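Local coordinates for mandelate racemase/muconate lactonizing enzyme-like protein (Roseovarius sp. TM1035, PDB 3RCY) that belongs to the enolase superfamily, binds magnesium, and probably abstracts a proton next to a carboxylate of its substrate, at residues L73-R76 / R77-S81; P136-I140 / T141-T145; S189-F192 / C193-R197; I338-P341 / F342-A345. One frame throughout, in Å; residues are numbered along the deposited sequence.

Overall arrangement
From the N terminus, the four contacts follow in series, none nested in or crossing another, and each joins residues only a turn or so apart. Contact 1 lies on helix 71-80 of the N-terminal domain, where neighbouring subunits meet it. Contact 2 closes the turn from the loop after strand 126-131 into the short, weakly bonded helix 140-143. Contact 3, on helix 183-200 between parallel strands 164-167 and 205-208, touches contact 2: Phe192 packs on Trp144 and Thr145, and the centres of the two contacts are about 17 Å apart. Contact 4 starts helix 341-346 after strand 335-336, about 20 Å from contact 2 between centres. Contact 1 stands apart, about 45 Å from contact 2 by centres.

Contact 1: residues L73-R76 / R77-S81; sequences LMFR and RVYSS
Phe75 and Tyr79 both hold CG anti to the backbone N (chi1 178° and -172°), which lays their rings side by side one helical turn apart. The planes differ by only 20°, but the offset is too large for a real stack; Tyr79 CB instead sits over the Phe75 face, a CH-pi contact 4.2 Å from the centroid. The bent chain of Arg76 brings its guanidinium alongside Tyr79, with NH2 at the ring edge 3.8 Å from CD2, while NE bonds to Leu175 O of the second subunit. Tyr79 OH bonds to Asp241 of that subunit. Arg77 stretches out straight from CG to NE and crosses Leu73, whose CD2 lies over one guanidinium face, 3.5 Å from NH2. Its charge is met by Glu66 and, in the second subunit, by Glu391. A leucine in place of Arg77, lacking the flat guanidinium that lies against Leu73 CD2, would probably leave both glutamates without their cationic mate. Beneath the side chains run i to i+4 helix bonds, among them Tyr79 N to Phe75 O at 2.8 Å. Arg76 NE and Arg77 NE thus reach the second subunit, while Arg77 NH1 stays with Glu66, bonding this part of helix 71-80 both ways.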
loop_
_atom_site.group_PDB
_atom_site.type_symbol
_atom_site.label_atom_id
_atom_site.label_comp_id
_atom_site.label_asym_id
_atom_site.label_seq_id
_atom_site.Cartn_x
_atom_site.Cartn_y
_atom_site.Cartn_z
ATOM N N LEU A 73 -29.867 -8.618 20.116
ATOM C CA LEU A 73 -30.243 -7.471 20.935
ATOM C C LEU A 73 -29.475 -7.455 22.254
ATOM O O LEU A 73 -28.932 -6.424 22.648
ATOM C CB LEU A 73 -31.754 -7.459 21.192
ATOM C CG LEU A 73 -32.296 -6.313 22.072
ATOM C CD1 LEU A 73 -31.965 -4.935 21.503
ATOM C CD2 LEU A 73 -33.799 -6.453 22.272
ATOM N N MET A 74 -29.432 -8.597 22.928
ATOM C CA MET A 74 -28.754 -8.671 24.220
ATOM C C MET A 74 -27.258 -8.405 24.079
ATOM O O MET A 74 -26.678 -7.708 24.913
ATOM C CB MET A 74 -29.039 -9.994 24.938
ATOM C CG MET A 74 -30.497 -10.084 25.397
ATOM S SD MET A 74 -30.817 -11.466 26.494
ATOM C CE MET A 74 -30.920 -12.798 25.301
ATOM N N PHE A 75 -26.646 -8.915 23.008
ATOM C CA PHE A 75 -25.260 -8.558 22.726
ATOM C C PHE A 75 -25.087 -7.038 22.570
ATOM O O PHE A 75 -24.221 -6.448 23.226
ATOM C CB PHE A 75 -24.676 -9.300 21.514
ATOM C CG PHE A 75 -23.259 -8.881 21.192
ATOM C CD1 PHE A 75 -22.179 -9.473 21.844
ATOM C CD2 PHE A 75 -23.012 -7.861 20.270
ATOM C CE1 PHE A 75 -20.866 -9.062 21.570
ATOM C CE2 PHE A 75 -21.718 -7.447 19.989
ATOM C CZ PHE A 75 -20.641 -8.049 20.635
ATOM N N ARG A 76 -25.915 -6.410 21.739
ATOM C CA ARG A 76 -25.824 -4.959 21.531
ATOM C C ARG A 76 -25.957 -4.165 22.831
ATOM O O ARG A 76 -25.250 -3.181 23.027
ATOM C CB ARG A 76 -26.861 -4.447 20.521
ATOM C CG ARG A 76 -26.699 -4.931 19.056
ATOM C CD ARG A 76 -25.273 -4.778 18.507
ATOM N NE ARG A 76 -24.753 -3.413 18.628
ATOM C CZ ARG A 76 -23.593 -3.001 18.123
ATOM N NH1 ARG A 76 -22.816 -3.851 17.444
ATOM N NH2 ARG A 76 -23.207 -1.735 18.302
ATOM N N ARG A 77 -26.887 -4.576 23.691
ATOM C CA ARG A 77 -27.095 -3.918 24.976
ATOM C C ARG A 77 -25.834 -3.946 25.834
ATOM O O ARG A 77 -25.419 -2.917 26.348
ATOM C CB ARG A 77 -28.231 -4.586 25.747
ATOM C CG ARG A 77 -29.617 -4.259 25.263
ATOM C CD ARG A 77 -30.622 -5.060 26.074
ATOM N NE ARG A 77 -31.999 -4.780 25.698
ATOM C CZ ARG A 77 -33.027 -5.592 25.949
ATOM N NH1 ARG A 77 -32.836 -6.757 26.565
ATOM N NH2 ARG A 77 -34.249 -5.249 25.561
ATOM N N VAL A 78 -25.237 -5.127 25.994
ATOM C CA VAL A 78 -24.056 -5.272 26.850
ATOM C C VAL A 78 -22.840 -4.596 26.205
ATOM O O VAL A 78 -22.095 -3.881 26.869
ATOM C CB VAL A 78 -23.737 -6.761 27.180
ATOM C CG1 VAL A 78 -22.539 -6.859 28.110
ATOM C CG2 VAL A 78 -24.950 -7.429 27.817
ATOM N N TYR A 79 -22.675 -4.811 24.903
ATOM C CA TYR A 79 -21.589 -4.207 24.131
ATOM C C TYR A 79 -21.591 -2.682 24.212
ATOM O O TYR A 79 -20.521 -2.059 24.242
ATOM C CB TYR A 79 -21.694 -4.648 22.670
ATOM C CG TYR A 79 -20.537 -4.252 21.782
ATOM C CD1 TYR A 79 -19.289 -4.854 21.923
ATOM C CD2 TYR A 79 -20.707 -3.313 20.767
ATOM C CE1 TYR A 79 -18.223 -4.511 21.098
ATOM C CE2 TYR A 79 -19.646 -2.966 19.925
ATOM C CZ TYR A 79 -18.412 -3.578 20.102
ATOM O OH TYR A 79 -17.362 -3.261 19.277
ATOM N N SER A 80 -22.793 -2.100 24.267
ATOM C CA SER A 80 -22.975 -0.651 24.281
ATOM C C SER A 80 -23.083 -0.058 25.688
ATOM O O SER A 80 -23.111 1.177 25.852
ATOM C CB SER A 80 -24.242 -0.280 23.494
ATOM O OG SER A 80 -24.202 -0.820 22.179
ATOM N N SER A 81 -23.155 -0.937 26.688
ATOM C CA SER A 81 -23.460 -0.554 28.063
ATOM C C SER A 81 -22.661 0.642 28.574
ATOM O O SER A 81 -21.429 0.653 28.519
ATOM C CB SER A 81 -23.275 -1.753 29.002
ATOM O OG SER A 81 -23.832 -1.488 30.283
#

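Contact 2: residues P136-I140 / T141-T145; sequences PHHPI and TPFWT
His138 and Phe143 meet across the turn that starts helix 140-143, their rings oblique with centroids 5.2 Å apart. Followed outward, Phe143 CB lies close to two carbonyl oxygens, 3.2 Å from Ile140 O and 3.3 Å from Pro139 O. With CG anti to the backbone N (chi1 175°), the ring swings back along the preceding loop, and CD1 comes to 3.4 Å from His138 ND1. Next along that side, CE1 touches both ND1 and CE1 of the imidazole. The remaining surroundings of the ring include Pro134. His138 and Phe143 together pack this loop, which follows barrel strand 126-131, against Met149 and Ser153 of helix 147-159. Two bonds, ND1 to Leu135 N and NE2 to Glu152, restrict the rotation of the imidazole, and Phe143 lies against the ring so held. An alanine at His138 would probably leave Phe143 CD1 and CE1 without their neighbour and Glu152 without one of its partners. The backbone secures the other end: Phe143 N donates to Pro139 O at 3.0 Å and, weakly, to Ile140 O. Pro139 CB packs on Pro142 CD at 3.7 Å, while Trp144 CD1 approaches Ile140 O. The N-H of Leu135 would disfavour a second proton on ND1, so a neutral ring with its hydrogen on NE2, facing Glu152, is the likely form.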
loop_
_atom_site.group_PDB
_atom_site.type_symbol
_atom_site.label_atom_id
_atom_site.label_comp_id
_atom_site.label_asym_id
_atom_site.label_seq_id
_atom_site.Cartn_x
_atom_site.Cartn_y
_atom_site.Cartn_z
ATOM N N PRO A 136 1.527 -40.443 34.755
ATOM C CA PRO A 136 1.586 -40.689 36.216
ATOM C C PRO A 136 2.986 -40.847 36.828
ATOM O O PRO A 136 3.164 -40.572 38.015
ATOM C CB PRO A 136 0.783 -41.980 36.382
ATOM C CG PRO A 136 -0.177 -41.958 35.239
ATOM C CD PRO A 136 0.608 -41.385 34.090
ATOM N N HIS A 137 3.970 -41.269 36.039
ATOM C CA HIS A 137 5.345 -41.422 36.541
ATOM C C HIS A 137 6.206 -40.162 36.354
ATOM O O HIS A 137 7.351 -40.119 36.811
ATOM C CB HIS A 137 6.023 -42.618 35.873
ATOM C CG HIS A 137 6.296 -42.414 34.413
ATOM N ND1 HIS A 137 5.292 -42.202 33.493
ATOM C CD2 HIS A 137 7.459 -42.381 33.718
ATOM C CE1 HIS A 137 5.825 -42.052 32.293
ATOM N NE2 HIS A 137 7.137 -42.158 32.403
ATOM N N HIS A 138 5.658 -39.149 35.683
ATOM C CA HIS A 138 6.380 -37.900 35.443
ATOM C C HIS A 138 6.272 -36.971 36.646
ATOM O O HIS A 138 5.159 -36.621 37.048
ATOM C CB HIS A 138 5.807 -37.155 34.232
ATOM C CG HIS A 138 6.051 -37.826 32.917
ATOM N ND1 HIS A 138 5.224 -37.644 31.829
ATOM C CD2 HIS A 138 7.027 -38.672 32.512
ATOM C CE1 HIS A 138 5.687 -38.341 30.806
ATOM N NE2 HIS A 138 6.781 -38.971 31.194
ATOM N N PRO A 139 7.418 -36.537 37.206
ATOM C CA PRO A 139 7.336 -35.439 38.183
ATOM C C PRO A 139 6.819 -34.185 37.473
ATOM O O PRO A 139 7.321 -33.830 36.395
ATOM C CB PRO A 139 8.792 -35.250 38.640
ATOM C CG PRO A 139 9.532 -36.479 38.167
ATOM C CD PRO A 139 8.809 -36.947 36.939
ATOM N N ILE A 140 5.808 -33.548 38.061
ATOM C CA ILE A 140 5.076 -32.449 37.428
ATOM C C ILE A 140 5.969 -31.271 37.011
ATOM O O ILE A 140 5.970 -30.871 35.843
ATOM C CB ILE A 140 3.910 -31.937 38.334
ATOM C CG1 ILE A 140 3.021 -33.094 38.822
ATOM C CG2 ILE A 140 3.089 -30.845 37.624
ATOM C CD1 ILE A 140 2.173 -33.755 37.744
ATOM N N THR A 141 6.727 -30.719 37.957
ATOM C CA THR A 141 7.545 -29.534 37.672
ATOM C C THR A 141 8.635 -29.789 36.614
ATOM O O THR A 141 8.698 -29.050 35.631
ATOM C CB THR A 141 8.098 -28.875 38.973
ATOM O OG1 THR A 141 6.995 -28.464 39.792
ATOM C CG2 THR A 141 8.959 -27.649 38.655
ATOM N N PRO A 142 9.461 -30.849 36.778
ATOM C CA PRO A 142 10.437 -31.177 35.720
ATOM C C PRO A 142 9.808 -31.472 34.348
ATOM O O PRO A 142 10.435 -31.206 33.315
ATOM C CB PRO A 142 11.133 -32.433 36.259
ATOM C CG PRO A 142 10.979 -32.341 37.732
ATOM C CD PRO A 142 9.621 -31.737 37.947
ATOM N N PHE A 143 8.583 -31.998 34.335
ATOM C CA PHE A 143 7.904 -32.343 33.077
ATOM C C PHE A 143 7.870 -31.199 32.056
ATOM O O PHE A 143 8.072 -31.425 30.860
ATOM C CB PHE A 143 6.478 -32.833 33.334
ATOM C CG PHE A 143 5.691 -33.077 32.074
ATOM C CD1 PHE A 143 5.800 -34.289 31.402
ATOM C CD2 PHE A 143 4.857 -32.089 31.550
ATOM C CE1 PHE A 143 5.085 -34.521 30.238
ATOM C CE2 PHE A 143 4.137 -32.312 30.388
ATOM C CZ PHE A 143 4.253 -33.531 29.728
ATOM N N TRP A 144 7.618 -29.978 32.531
ATOM C CA TRP A 144 7.401 -28.830 31.638
ATOM C C TRP A 144 8.607 -28.439 30.789
ATOM O O TRP A 144 8.449 -27.814 29.747
ATOM C CB TRP A 144 6.845 -27.620 32.408
ATOM C CG TRP A 144 5.589 -27.964 33.149
ATOM C CD1 TRP A 144 5.414 -27.970 34.508
ATOM C CD2 TRP A 144 4.338 -28.392 32.581
ATOM N NE1 TRP A 144 4.133 -28.364 34.815
ATOM C CE2 TRP A 144 3.451 -28.628 33.656
ATOM C CE3 TRP A 144 3.881 -28.596 31.268
ATOM C CZ2 TRP A 144 2.135 -29.063 33.461
ATOM C CZ3 TRP A 144 2.566 -29.018 31.074
ATOM C CH2 TRP A 144 1.711 -29.250 32.170
ATOM N N THR A 145 9.802 -28.814 31.229
ATOM C CA THR A 145 11.014 -28.560 30.451
ATOM C C THR A 145 11.753 -29.837 30.026
ATOM O O THR A 145 12.903 -29.776 29.594
ATOM C CB THR A 145 11.983 -27.629 31.208
ATOM O OG1 THR A 145 12.225 -28.162 32.511
ATOM C CG2 THR A 145 11.395 -26.220 31.332
#

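Contact 3: residues S189-F192 / C193-R197; sequences SVEF and CRKIR
Glu191 reaches along the helix surface to overlap the long arm of Lys195, with Glu191 CG resting 3.8 Å from Lys195 CE. At the tips, Glu191 OE2 closes a salt bridge to Lys195 NZ at 2.8 Å. The oxygen uses its anti lone pair, the one pointing away from OE1. Both chains run extended: Glu191 CG stands opposite its backbone N (chi1 -169°), whereas Lys195 CG lies beside its own (chi1 -68°), and the two cross at an angle and meet at their charged ends. A second carboxylate, Asp148 on helix 147-159, also pairs with NZ, so the ammonium group joins two helices. Arg194 approaches the same glutamate differently. Its guanidinium plane is within 4° of the carboxylate plane, yet NH2 touches CG at 3.8 Å and stays 4.8 Å from OE2, a nearby opposite charge without direct contact. On the buried flank, Phe192 CD2 meets Ile196 CD1 at 3.9 Å, and the isoleucine's CG1 also lies against Phe192 O. Regular i to i+4 bonds underlie all this, Ile196 N to Phe192 O being 2.8 Å. Helix 183-200 connects parallel strands 164-167 and 205-208 in a beta-alpha-beta unit of the barrel characteristic of this superfamily. Cys193 and Ile196 face strand 205-208, Val190 lies against helix 216-226, and Phe192 packs on Ala147 and Ala150 of helix 147-159.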
loop_
_atom_site.group_PDB
_atom_site.type_symbol
_atom_site.label_atom_id
_atom_site.label_comp_id
_atom_site.label_asym_id
_atom_site.label_seq_id
_atom_site.Cartn_x
_atom_site.Cartn_y
_atom_site.Cartn_z
ATOM N N SER A 189 13.084 -25.627 22.589
ATOM C CA SER A 189 11.958 -25.685 21.665
ATOM C C SER A 189 12.256 -26.607 20.484
ATOM O O SER A 189 11.386 -27.358 20.054
ATOM C CB SER A 189 11.584 -24.288 21.160
ATOM O OG SER A 189 11.096 -23.490 22.223
ATOM N N VAL A 190 13.483 -26.530 19.968
ATOM C CA VAL A 190 13.944 -27.410 18.894
ATOM C C VAL A 190 13.995 -28.870 19.387
ATOM O O VAL A 190 13.528 -29.780 18.699
ATOM C CB VAL A 190 15.327 -26.943 18.339
ATOM C CG1 VAL A 190 15.953 -27.997 17.437
ATOM C CG2 VAL A 190 15.190 -25.600 17.589
ATOM N N GLU A 191 14.552 -29.082 20.576
ATOM C CA GLU A 191 14.603 -30.421 21.166
ATOM C C GLU A 191 13.207 -31.046 21.332
ATOM O O GLU A 191 13.008 -32.221 21.008
ATOM C CB GLU A 191 15.349 -30.405 22.507
ATOM C CG GLU A 191 15.659 -31.810 23.029
ATOM C CD GLU A 191 16.116 -31.846 24.479
ATOM O OE1 GLU A 191 16.238 -30.771 25.112
ATOM O OE2 GLU A 191 16.352 -32.966 24.990
ATOM N N PHE A 192 12.254 -30.266 21.846
ATOM C CA PHE A 192 10.858 -30.708 21.962
ATOM C C PHE A 192 10.275 -31.124 20.602
ATOM O O PHE A 192 9.740 -32.223 20.468
ATOM C CB PHE A 192 9.977 -29.606 22.569
ATOM C CG PHE A 192 9.775 -29.716 24.068
ATOM C CD1 PHE A 192 10.844 -29.548 24.958
ATOM C CD2 PHE A 192 8.499 -29.931 24.589
ATOM C CE1 PHE A 192 10.646 -29.623 26.340
ATOM C CE2 PHE A 192 8.290 -30.014 25.977
ATOM C CZ PHE A 192 9.369 -29.860 26.854
ATOM N N CYS A 193 10.374 -30.242 19.605
ATOM C CA CYS A 193 9.835 -30.537 18.280
ATOM C C CYS A 193 10.478 -31.782 17.681
ATOM O O CYS A 193 9.779 -32.640 17.152
ATOM C CB CYS A 193 10.000 -29.346 17.329
ATOM S SG CYS A 193 8.913 -27.952 17.696
ATOM N N ARG A 194 11.804 -31.877 17.776
ATOM C CA ARG A 194 12.539 -33.020 17.226
ATOM C C ARG A 194 12.092 -34.341 17.871
ATOM O O ARG A 194 11.779 -35.309 17.166
ATOM C CB ARG A 194 14.063 -32.818 17.380
ATOM C CG ARG A 194 14.916 -34.004 16.894
ATOM C CD ARG A 194 16.431 -33.732 16.963
ATOM N NE ARG A 194 16.910 -33.298 18.282
ATOM C CZ ARG A 194 17.341 -34.116 19.248
ATOM N NH1 ARG A 194 17.355 -35.436 19.064
ATOM N NH2 ARG A 194 17.766 -33.613 20.404
ATOM N N LYS A 195 12.059 -34.369 19.204
ATOM C CA LYS A 195 11.717 -35.588 19.943
ATOM C C LYS A 195 10.236 -35.961 19.837
ATOM O O LYS A 195 9.895 -37.145 19.746
ATOM C CB LYS A 195 12.184 -35.503 21.402
ATOM C CG LYS A 195 13.712 -35.517 21.517
ATOM C CD LYS A 195 14.204 -35.571 22.946
ATOM C CE LYS A 195 15.724 -35.644 22.953
ATOM N NZ LYS A 195 16.275 -35.637 24.329
ATOM N N ILE A 196 9.366 -34.954 19.840
ATOM C CA ILE A 196 7.931 -35.203 19.679
ATOM C C ILE A 196 7.616 -35.678 18.254
ATOM O O ILE A 196 6.856 -36.632 18.079
ATOM C CB ILE A 196 7.059 -33.990 20.127
ATOM C CG1 ILE A 196 7.209 -33.765 21.639
ATOM C CG2 ILE A 196 5.574 -34.210 19.787
ATOM C CD1 ILE A 196 6.780 -32.372 22.133
ATOM N N ARG A 197 8.224 -35.046 17.248
ATOM C CA ARG A 197 8.072 -35.507 15.858
ATOM C C ARG A 197 8.583 -36.945 15.704
ATOM O O ARG A 197 7.944 -37.769 15.051
ATOM C CB ARG A 197 8.768 -34.560 14.864
ATOM C CG ARG A 197 8.810 -35.058 13.397
ATOM C CD ARG A 197 7.406 -35.202 12.812
ATOM N NE ARG A 197 6.802 -33.891 12.598
ATOM C CZ ARG A 197 5.495 -33.642 12.589
ATOM N NH1 ARG A 197 5.069 -32.404 12.378
ATOM N NH2 ARG A 197 4.614 -34.620 12.796
#

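Contact 4: residues I338-P341 / F342-A345; sequences IETP and FHDA
His343 is the tightly packed centre here, with Ile338 over one face of its ring and Thr340 at the edge. Ile338 CB makes a CH-pi contact 4.0 Å from the ring centroid, and its CG2 presses to 3.4 Å from CE1. Near the ring plane, Thr340 OG1 comes to 2.8 Å from His343 ND1, a hydrogen bond in which either atom may be the donor. The same hydroxyl accepts the capping bond from His343 N at 3.0 Å and an N-H...O angle of 169°. Thr340, at the N-cap position of helix 341-346, holds OG1 between its backbone N and carbonyl carbon (chi1 74°), directed at the backbone N and ND1 of His343. The outer side is looser: Pro341 is exposed; its carbonyl accepts from Ala345 N at 2.9 Å. Asp344 N bonds to Thr340 O, while its carboxylate forms a salt bridge with Arg352. At the imidazole's far end, NE2 donates to Ala314 O, and Trp24 of strand 24-31 meets this ring and Phe342, joining the helix after barrel strand 335-336 to the N-terminal sheet. With NE2 protonated, a neutral His343 would have a bare ND1, and the threonine hydroxyl would then probably be the donor that satisfies it.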
loop_
_atom_site.group_PDB
_atom_site.type_symbol
_atom_site.label_atom_id
_atom_site.label_comp_id
_atom_site.label_asym_id
_atom_site.label_seq_id
_atom_site.Cartn_x
_atom_site.Cartn_y
_atom_site.Cartn_z
ATOM N N ILE A 338 -9.696 -31.181 27.233
ATOM C CA ILE A 338 -8.990 -31.516 28.465
ATOM C C ILE A 338 -9.678 -32.724 29.091
ATOM O O ILE A 338 -10.869 -32.672 29.440
ATOM C CB ILE A 338 -8.964 -30.333 29.480
ATOM C CG1 ILE A 338 -8.437 -29.049 28.819
ATOM C CG2 ILE A 338 -8.115 -30.711 30.716
ATOM C CD1 ILE A 338 -8.510 -27.796 29.710
ATOM N N GLU A 339 -8.933 -33.817 29.211
ATOM C CA GLU A 339 -9.479 -35.049 29.762
ATOM C C GLU A 339 -9.065 -35.213 31.221
ATOM O O GLU A 339 -7.919 -35.556 31.504
ATOM C CB GLU A 339 -9.007 -36.245 28.934
ATOM C CG GLU A 339 -9.855 -37.495 29.076
ATOM C CD GLU A 339 -9.160 -38.749 28.547
ATOM O OE1 GLU A 339 -8.124 -38.617 27.849
ATOM O OE2 GLU A 339 -9.648 -39.868 28.837
ATOM N N THR A 340 -9.994 -34.955 32.141
ATOM C CA THR A 340 -9.763 -35.201 33.571
ATOM C C THR A 340 -11.017 -35.810 34.174
ATOM O O THR A 340 -12.113 -35.616 33.633
ATOM C CB THR A 340 -9.383 -33.914 34.380
ATOM O OG1 THR A 340 -10.537 -33.084 34.554
ATOM C CG2 THR A 340 -8.258 -33.125 33.708
ATOM N N PRO A 341 -10.873 -36.554 35.293
ATOM C CA PRO A 341 -12.063 -37.088 35.954
ATOM C C PRO A 341 -13.079 -35.993 36.306
ATOM O O PRO A 341 -14.280 -36.204 36.155
ATOM C CB PRO A 341 -11.497 -37.754 37.222
ATOM C CG PRO A 341 -10.091 -38.105 36.853
ATOM C CD PRO A 341 -9.633 -36.976 35.973
ATOM N N PHE A 342 -12.599 -34.832 36.752
ATOM C CA PHE A 342 -13.492 -33.748 37.184
ATOM C C PHE A 342 -14.256 -33.122 36.011
ATOM O O PHE A 342 -15.467 -32.904 36.116
ATOM C CB PHE A 342 -12.724 -32.677 37.977
ATOM C CG PHE A 342 -13.614 -31.645 38.632
ATOM C CD1 PHE A 342 -14.399 -31.976 39.734
ATOM C CD2 PHE A 342 -13.658 -30.342 38.148
ATOM C CE1 PHE A 342 -15.225 -31.023 40.344
ATOM C CE2 PHE A 342 -14.477 -29.379 38.746
ATOM C CZ PHE A 342 -15.260 -29.719 39.848
ATOM N N HIS A 343 -13.556 -32.841 34.903
ATOM C CA HIS A 343 -14.220 -32.408 33.661
ATOM C C HIS A 343 -15.361 -33.355 33.293
ATOM O O HIS A 343 -16.487 -32.916 33.037
ATOM C CB HIS A 343 -13.242 -32.381 32.476
ATOM C CG HIS A 343 -12.473 -31.103 32.332
ATOM N ND1 HIS A 343 -11.228 -30.917 32.896
ATOM C CD2 HIS A 343 -12.747 -29.968 31.642
ATOM C CE1 HIS A 343 -10.776 -29.716 32.575
ATOM N NE2 HIS A 343 -11.679 -29.119 31.817
ATOM N N ASP A 344 -15.058 -34.653 33.251
ATOM C CA ASP A 344 -16.041 -35.657 32.837
ATOM C C ASP A 344 -17.218 -35.744 33.806
ATOM O O ASP A 344 -18.378 -35.750 33.384
ATOM C CB ASP A 344 -15.382 -37.031 32.662
ATOM C CG ASP A 344 -16.267 -38.008 31.909
ATOM O OD1 ASP A 344 -16.419 -37.871 30.675
ATOM O OD2 ASP A 344 -16.814 -38.922 32.553
ATOM N N ALA A 345 -16.918 -35.775 35.105
ATOM C CA ALA A 345 -17.949 -35.898 36.136
ATOM C C ALA A 345 -18.878 -34.683 36.207
ATOM O O ALA A 345 -20.077 -34.825 36.474
ATOM C CB ALA A 345 -17.312 -36.177 37.507
#